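Local coordinates for protein MFP2b (Ascaris suum, PDB 2BJR) that probably enhances polymerization of the major sperm protein that underlies amoeboid motility in nematode sperm, and binds a zinc ion, at residues 194-199 and 271-276; 209-214 and 228-233. All blocks are in the same frame, centred on the assembly; numbering follows the deposited sequence.

Contact 1 of 2, residues 194-199 and 271-276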
loop_
_atom_site.group_PDB
_atom_site.type_symbol
_atom_site.label_atom_id
_atom_site.label_comp_id
_atom_site.label_asym_id
_atom_site.label_seq_id
_atom_site.Cartn_x
_atom_site.Cartn_y
_atom_site.Cartn_z
ATOM N N GLU A 194 4.386 1.640 7.129
ATOM C CA GLU A 194 4.350 0.244 6.732
ATOM C C GLU A 194 2.885 -0.223 6.665
ATOM O O GLU A 194 2.184 -0.235 7.672
ATOM C CB GLU A 194 5.141 -0.596 7.728
ATOM C CG GLU A 194 5.220 -2.069 7.356
ATOM C CD GLU A 194 6.266 -2.374 6.306
ATOM O OE1 GLU A 194 6.985 -1.453 5.872
ATOM O OE2 GLU A 194 6.380 -3.564 5.948
ATOM N N TRP A 195 2.423 -0.574 5.457
ATOM C CA TRP A 195 1.056 -1.051 5.242
ATOM C C TRP A 195 1.052 -2.483 4.732
ATOM O O TRP A 195 1.715 -2.774 3.750
ATOM C CB TRP A 195 0.381 -0.145 4.189
ATOM C CG TRP A 195 0.116 1.277 4.655
ATOM C CD1 TRP A 195 0.875 2.389 4.417
ATOM C CD2 TRP A 195 -1.008 1.714 5.367
ATOM N NE1 TRP A 195 0.258 3.504 4.920
ATOM C CE2 TRP A 195 -0.893 3.107 5.537
ATOM C CE3 TRP A 195 -2.126 1.064 5.903
ATOM C CZ2 TRP A 195 -1.851 3.860 6.199
ATOM C CZ3 TRP A 195 -3.034 1.801 6.569
ATOM C CH2 TRP A 195 -2.906 3.190 6.704
ATOM N N ALA A 196 0.308 -3.385 5.371
ATOM C CA ALA A 196 0.344 -4.766 5.001
ATOM C C ALA A 196 -0.984 -5.127 4.315
ATOM O O ALA A 196 -2.054 -4.718 4.733
ATOM C CB ALA A 196 0.563 -5.636 6.236
ATOM N N ASP A 197 -0.919 -5.943 3.279
ATOM C CA ASP A 197 -2.127 -6.414 2.557
ATOM C C ASP A 197 -2.722 -7.658 3.185
ATOM O O ASP A 197 -2.002 -8.650 3.421
ATOM C CB ASP A 197 -1.738 -6.738 1.115
ATOM C CG ASP A 197 -1.344 -5.482 0.333
ATOM O OD1 ASP A 197 -2.260 -4.709 0.021
ATOM O OD2 ASP A 197 -0.158 -5.180 0.066
ATOM N N PHE A 198 -4.027 -7.589 3.420
ATOM C CA PHE A 198 -4.850 -8.664 3.904
ATOM C C PHE A 198 -6.236 -8.552 3.340
ATOM O O PHE A 198 -6.670 -7.490 2.917
ATOM C CB PHE A 198 -4.973 -8.585 5.409
ATOM C CG PHE A 198 -3.752 -8.973 6.141
ATOM C CD1 PHE A 198 -2.844 -8.026 6.578
ATOM C CD2 PHE A 198 -3.526 -10.318 6.458
ATOM C CE1 PHE A 198 -1.677 -8.408 7.297
ATOM C CE2 PHE A 198 -2.364 -10.700 7.194
ATOM C CZ PHE A 198 -1.454 -9.736 7.593
ATOM N N ARG A 199 -6.980 -9.653 3.369
ATOM C CA ARG A 199 -8.397 -9.614 3.053
ATOM C C ARG A 199 -9.187 -9.742 4.324
ATOM O O ARG A 199 -8.803 -10.484 5.200
ATOM C CB ARG A 199 -8.796 -10.733 2.108
ATOM C CG ARG A 199 -8.083 -10.763 0.743
ATOM C CD ARG A 199 -8.473 -12.005 -0.125
ATOM N NE ARG A 199 -8.059 -13.226 0.553
ATOM C CZ ARG A 199 -6.861 -13.768 0.472
ATOM N NH1 ARG A 199 -5.948 -13.273 -0.350
ATOM N NH2 ARG A 199 -6.578 -14.844 1.203
ATOM N N ILE A 271 -3.475 -2.922 6.258
ATOM C CA ILE A 271 -3.373 -2.752 7.691
ATOM C C ILE A 271 -2.078 -2.050 8.040
ATOM O O ILE A 271 -0.982 -2.460 7.624
ATOM C CB ILE A 271 -3.466 -4.096 8.404
ATOM C CG1 ILE A 271 -4.850 -4.762 8.166
ATOM C CG2 ILE A 271 -3.197 -3.901 9.921
ATOM C CD1 ILE A 271 -5.039 -6.158 8.753
ATOM N N LEU A 272 -2.187 -0.995 8.862
ATOM C CA LEU A 272 -1.009 -0.234 9.258
ATOM C C LEU A 272 -0.227 -1.023 10.341
ATOM O O LEU A 272 -0.832 -1.557 11.262
ATOM C CB LEU A 272 -1.415 1.170 9.789
ATOM C CG LEU A 272 -0.265 2.073 10.178
ATOM C CD1 LEU A 272 0.566 2.407 9.007
ATOM C CD2 LEU A 272 -0.785 3.336 10.794
ATOM N N TYR A 273 1.091 -1.100 10.181
ATOM C CA TYR A 273 1.958 -1.784 11.121
ATOM C C TYR A 273 2.934 -0.812 11.762
ATOM O O TYR A 273 3.447 0.090 11.100
ATOM C CB TYR A 273 2.800 -2.836 10.415
ATOM C CG TYR A 273 2.170 -4.180 10.153
ATOM C CD1 TYR A 273 0.900 -4.515 10.580
ATOM C CD2 TYR A 273 2.896 -5.140 9.463
ATOM C CE1 TYR A 273 0.369 -5.793 10.339
ATOM C CE2 TYR A 273 2.380 -6.418 9.223
ATOM C CZ TYR A 273 1.127 -6.740 9.665
ATOM O OH TYR A 273 0.641 -8.003 9.411
ATOM N N GLU A 274 3.188 -1.026 13.048
ATOM C CA GLU A 274 4.241 -0.326 13.765
ATOM C C GLU A 274 5.466 -1.205 13.650
ATOM O O GLU A 274 5.477 -2.371 14.123
ATOM C CB GLU A 274 3.846 -0.155 15.242
ATOM C CG GLU A 274 4.855 0.582 16.098
ATOM C CD GLU A 274 4.235 0.905 17.450
ATOM O OE1 GLU A 274 3.914 -0.057 18.173
ATOM O OE2 GLU A 274 4.019 2.106 17.753
ATOM N N LEU A 275 6.486 -0.650 13.022
ATOM C CA LEU A 275 7.719 -1.354 12.814
ATOM C C LEU A 275 8.495 -1.520 14.114
ATOM O O LEU A 275 8.267 -0.788 15.047
ATOM C CB LEU A 275 8.558 -0.579 11.846
ATOM C CG LEU A 275 7.908 -0.552 10.467
ATOM C CD1 LEU A 275 8.662 0.405 9.607
ATOM C CD2 LEU A 275 7.893 -1.979 9.881
ATOM N N PRO A 276 9.402 -2.481 14.165
ATOM C CA PRO A 276 10.292 -2.607 15.333
ATOM C C PRO A 276 11.080 -1.316 15.559
ATOM O O PRO A 276 11.531 -0.685 14.603
ATOM C CB PRO A 276 11.228 -3.750 14.918
ATOM C CG PRO A 276 10.418 -4.542 13.943
ATOM C CD PRO A 276 9.718 -3.480 13.124
HETATM O O HOH W 1 4.637 2.167 10.008
#
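Trp195 and Leu272 meet on one face of the sheet, Ala196 and Tyr273 on the other, and each pair sets a methyl over an aromatic ring. Leu272 CD1 lies 3.9 Å from the centroid of the six-membered ring of Trp195 and 13° off its normal, a CH-pi contact over the face, while Leu272 CB reaches Trp195 CZ3 at 3.7 Å. With CG anti to the carbonyl carbon (chi1 -68°), the indole leans across the neighbouring strand. Ala196 CB stands 3.8 Å from the Tyr273 centroid, shifted toward the rim.

Backbone bonds define the pairing of strands 194-199 and 268-274 as antiparallel. Ala196 N donates to Ile271 O and Ile271 N to Ala196 O, each at 2.8 Å, and Tyr273 N gives a third bond to Glu194 O; Trp195 and Leu272 form the non-hydrogen-bonded pair between. The short axes run 134° apart, so the strands are splayed well away from exact antiparallel, within a curled antiparallel sheet of the second of the protein's two cytosolic motility protein regions. Between Glu194 and Tyr273, water 1 accepts from Glu194 N and donates to Tyr273 O.

Beside Ala196, Phe198 packs CD1 on Ile271 CD1 at 3.6 Å, and Tyr273 OH approaches the Phe198 ring at its edge, 3.2 Å from CE1. At the other end, Glu194 CG rests on Leu275 CD2 at 3.7 Å.

Contact 2 of 2, residues 209-214 and 228-233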
loop_
_atom_site.group_PDB
_atom_site.type_symbol
_atom_site.label_atom_id
_atom_site.label_comp_id
_atom_site.label_asym_id
_atom_site.label_seq_id
_atom_site.Cartn_x
_atom_site.Cartn_y
_atom_site.Cartn_z
ATOM N N THR A 209 2.592 -5.737 13.787
ATOM C CA THR A 209 1.913 -5.171 14.930
ATOM C C THR A 209 0.971 -4.092 14.433
ATOM O O THR A 209 1.434 -3.038 14.059
ATOM C CB THR A 209 2.957 -4.550 15.854
ATOM O OG1 THR A 209 3.894 -5.562 16.319
ATOM C CG2 THR A 209 2.312 -4.027 17.138
ATOM N N PRO A 210 -0.326 -4.353 14.428
ATOM C CA PRO A 210 -1.307 -3.335 14.004
ATOM C C PRO A 210 -1.344 -2.184 15.019
ATOM O O PRO A 210 -0.882 -2.345 16.165
ATOM C CB PRO A 210 -2.640 -4.082 13.967
ATOM C CG PRO A 210 -2.364 -5.461 14.460
ATOM C CD PRO A 210 -0.960 -5.635 14.786
ATOM N N VAL A 211 -1.835 -1.033 14.579
ATOM C CA VAL A 211 -1.800 0.186 15.327
ATOM C C VAL A 211 -3.159 0.432 15.945
ATOM O O VAL A 211 -4.164 0.678 15.238
ATOM C CB VAL A 211 -1.358 1.366 14.430
ATOM C CG1 VAL A 211 -1.450 2.669 15.204
ATOM C CG2 VAL A 211 0.098 1.136 13.863
ATOM N N ARG A 212 -3.200 0.391 17.290
ATOM C CA ARG A 212 -4.460 0.438 18.013
ATOM C C ARG A 212 -4.904 1.864 18.296
ATOM O O ARG A 212 -4.083 2.704 18.629
ATOM C CB ARG A 212 -4.321 -0.277 19.359
ATOM C CG ARG A 212 -5.664 -0.403 20.094
ATOM C CD ARG A 212 -5.691 -1.524 21.133
ATOM N NE ARG A 212 -4.558 -1.444 22.060
ATOM C CZ ARG A 212 -4.500 -2.022 23.276
ATOM N NH1 ARG A 212 -5.530 -2.645 23.784
ATOM N NH2 ARG A 212 -3.389 -1.945 23.994
ATOM N N ALA A 213 -6.185 2.143 18.110
ATOM C CA ALA A 213 -6.772 3.414 18.374
ATOM C C ALA A 213 -6.363 3.872 19.783
ATOM O O ALA A 213 -6.631 3.143 20.743
ATOM C CB ALA A 213 -8.236 3.333 18.270
ATOM N N LEU A 214 -5.724 5.056 19.863
ATOM C CA LEU A 214 -5.298 5.690 21.113
ATOM C C LEU A 214 -4.270 4.879 21.907
ATOM O O LEU A 214 -3.958 5.207 23.079
ATOM C CB LEU A 214 -6.512 6.019 22.014
ATOM C CG LEU A 214 -7.629 6.910 21.508
ATOM C CD1 LEU A 214 -8.658 7.293 22.574
ATOM C CD2 LEU A 214 -7.007 8.148 20.862
ATOM N N GLN A 228 -9.661 -1.526 18.432
ATOM C CA GLN A 228 -9.848 -1.146 17.044
ATOM C C GLN A 228 -8.518 -0.691 16.488
ATOM O O GLN A 228 -7.783 -0.017 17.164
ATOM C CB GLN A 228 -10.842 -0.006 16.984
ATOM C CG GLN A 228 -12.241 -0.376 17.375
ATOM C CD GLN A 228 -13.155 0.822 17.641
ATOM O OE1 GLN A 228 -12.981 1.911 17.061
ATOM N NE2 GLN A 228 -14.131 0.625 18.504
ATOM N N TYR A 229 -8.215 -1.060 15.253
ATOM C CA TYR A 229 -6.924 -0.816 14.675
ATOM C C TYR A 229 -7.067 -0.174 13.305
ATOM O O TYR A 229 -8.092 -0.295 12.669
ATOM C CB TYR A 229 -6.140 -2.098 14.520
ATOM C CG TYR A 229 -5.975 -2.900 15.822
ATOM C CD1 TYR A 229 -7.017 -3.727 16.287
ATOM C CD2 TYR A 229 -4.811 -2.826 16.557
ATOM C CE1 TYR A 229 -6.873 -4.492 17.434
ATOM C CE2 TYR A 229 -4.689 -3.555 17.750
ATOM C CZ TYR A 229 -5.723 -4.418 18.132
ATOM O OH TYR A 229 -5.632 -5.154 19.289
ATOM N N VAL A 230 -6.045 0.578 12.906
ATOM C CA VAL A 230 -6.094 1.357 11.674
ATOM C C VAL A 230 -5.988 0.503 10.400
ATOM O O VAL A 230 -5.085 -0.309 10.256
ATOM C CB VAL A 230 -4.936 2.345 11.673
ATOM C CG1 VAL A 230 -4.901 3.139 10.295
ATOM C CG2 VAL A 230 -5.087 3.330 12.818
ATOM N N ALA A 231 -6.901 0.737 9.470
ATOM C CA ALA A 231 -6.894 0.064 8.171
ATOM C C ALA A 231 -7.334 1.070 7.129
ATOM O O ALA A 231 -8.023 2.056 7.454
ATOM C CB ALA A 231 -7.831 -1.105 8.214
ATOM N N LEU A 232 -6.934 0.794 5.877
ATOM C CA LEU A 232 -7.233 1.570 4.703
ATOM C C LEU A 232 -7.932 0.731 3.658
ATOM O O LEU A 232 -7.575 -0.418 3.432
ATOM C CB LEU A 232 -5.948 2.087 4.118
ATOM C CG LEU A 232 -5.915 2.791 2.763
ATOM C CD1 LEU A 232 -6.562 4.119 2.890
ATOM C CD2 LEU A 232 -4.490 2.863 2.227
ATOM N N TRP A 233 -8.968 1.318 3.075
ATOM C CA TRP A 233 -9.735 0.729 1.993
ATOM C C TRP A 233 -9.854 1.828 0.914
ATOM O O TRP A 233 -9.399 2.959 1.118
ATOM C CB TRP A 233 -11.094 0.442 2.530
ATOM C CG TRP A 233 -11.920 -0.528 1.835
ATOM C CD1 TRP A 233 -11.529 -1.692 1.290
ATOM C CD2 TRP A 233 -13.326 -0.446 1.663
ATOM N NE1 TRP A 233 -12.615 -2.379 0.800
ATOM C CE2 TRP A 233 -13.737 -1.622 1.004
ATOM C CE3 TRP A 233 -14.301 0.485 2.041
ATOM C CZ2 TRP A 233 -15.077 -1.900 0.724
ATOM C CZ3 TRP A 233 -15.642 0.217 1.747
ATOM C CH2 TRP A 233 -16.014 -0.962 1.084
HETATM O O HOH W 2 -3.385 -1.257 12.210
#
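Tyr229 lays its ring along Pro210, Val211 and Arg212, and the side of the residue formed by CB, CG, CD2 and CE2 follows them closely. Tyr229 CB lies 3.5 Å from Val211 O. CG sits beside Pro210 CB, and Tyr229 CD2 comes to 3.6 Å from Pro210 CB and equally close to Arg212 CA, so this part of the ring touches two residues that flank Val211. Tyr229 CE2 then meets Arg212 CB at 3.7 Å, with Arg212 CG over one face of the ring. CZ comes next, near Arg212 CD, and at the tip Tyr229 OH is 4.1 Å from Arg212 CD. The first torsion, -55°, holds CG beside the backbone N and turns the ring along this path. Although the guanidinium and ring planes differ by only 10°, it is the aliphatic part of Arg212 that supplies the contact; its NH1 is salt-bridged to Asp227.

Two backbone bonds bracket the Arg212-Tyr229 pair, whose CA atoms are 4.3 Å apart: Val230 N to Val211 O, and Ala213 N to Gln228 O at 2.8 Å. They make a single bridge, and the touching parts diverge by 113°, so no longer ladder follows. Water 2 fills in next to it, accepting from Val211 N and donating to Val230 O.

The segment 209-214 thus crosses the start of strand 229-235. In this curled antiparallel sheet, Val211 and Val230 both touch Leu272 of strand 268-274 and Tyr229 touches Ile244 of strand 238-247, while Ala213 and Val230 reach Val316 and Pro314, respectively, of strand 313-319 in a second antiparallel sheet.

How the contacts relate
Of the four segments, 194-199 comes first in the chain, and 209-214 follows it. Contact 2 closes the smaller loop, bringing 228-233 back to 209-214 after 13 residues without helix or strand. The chain then runs through strands 238-247, 250-257 and 260-262 before strand 268-274 pairs with 194-199 and contact 1 closes the larger loop, so contact 2 lies wholly within it and the two do not cross. Strand 268-274 is the common element, pairing with 194-199, 209-210 and 229-235. Probable hydrogen bonds from Glu274 N to Thr209 O and from Leu272 N to Val230 O join the contacts directly, and Trp195 packs on Leu232.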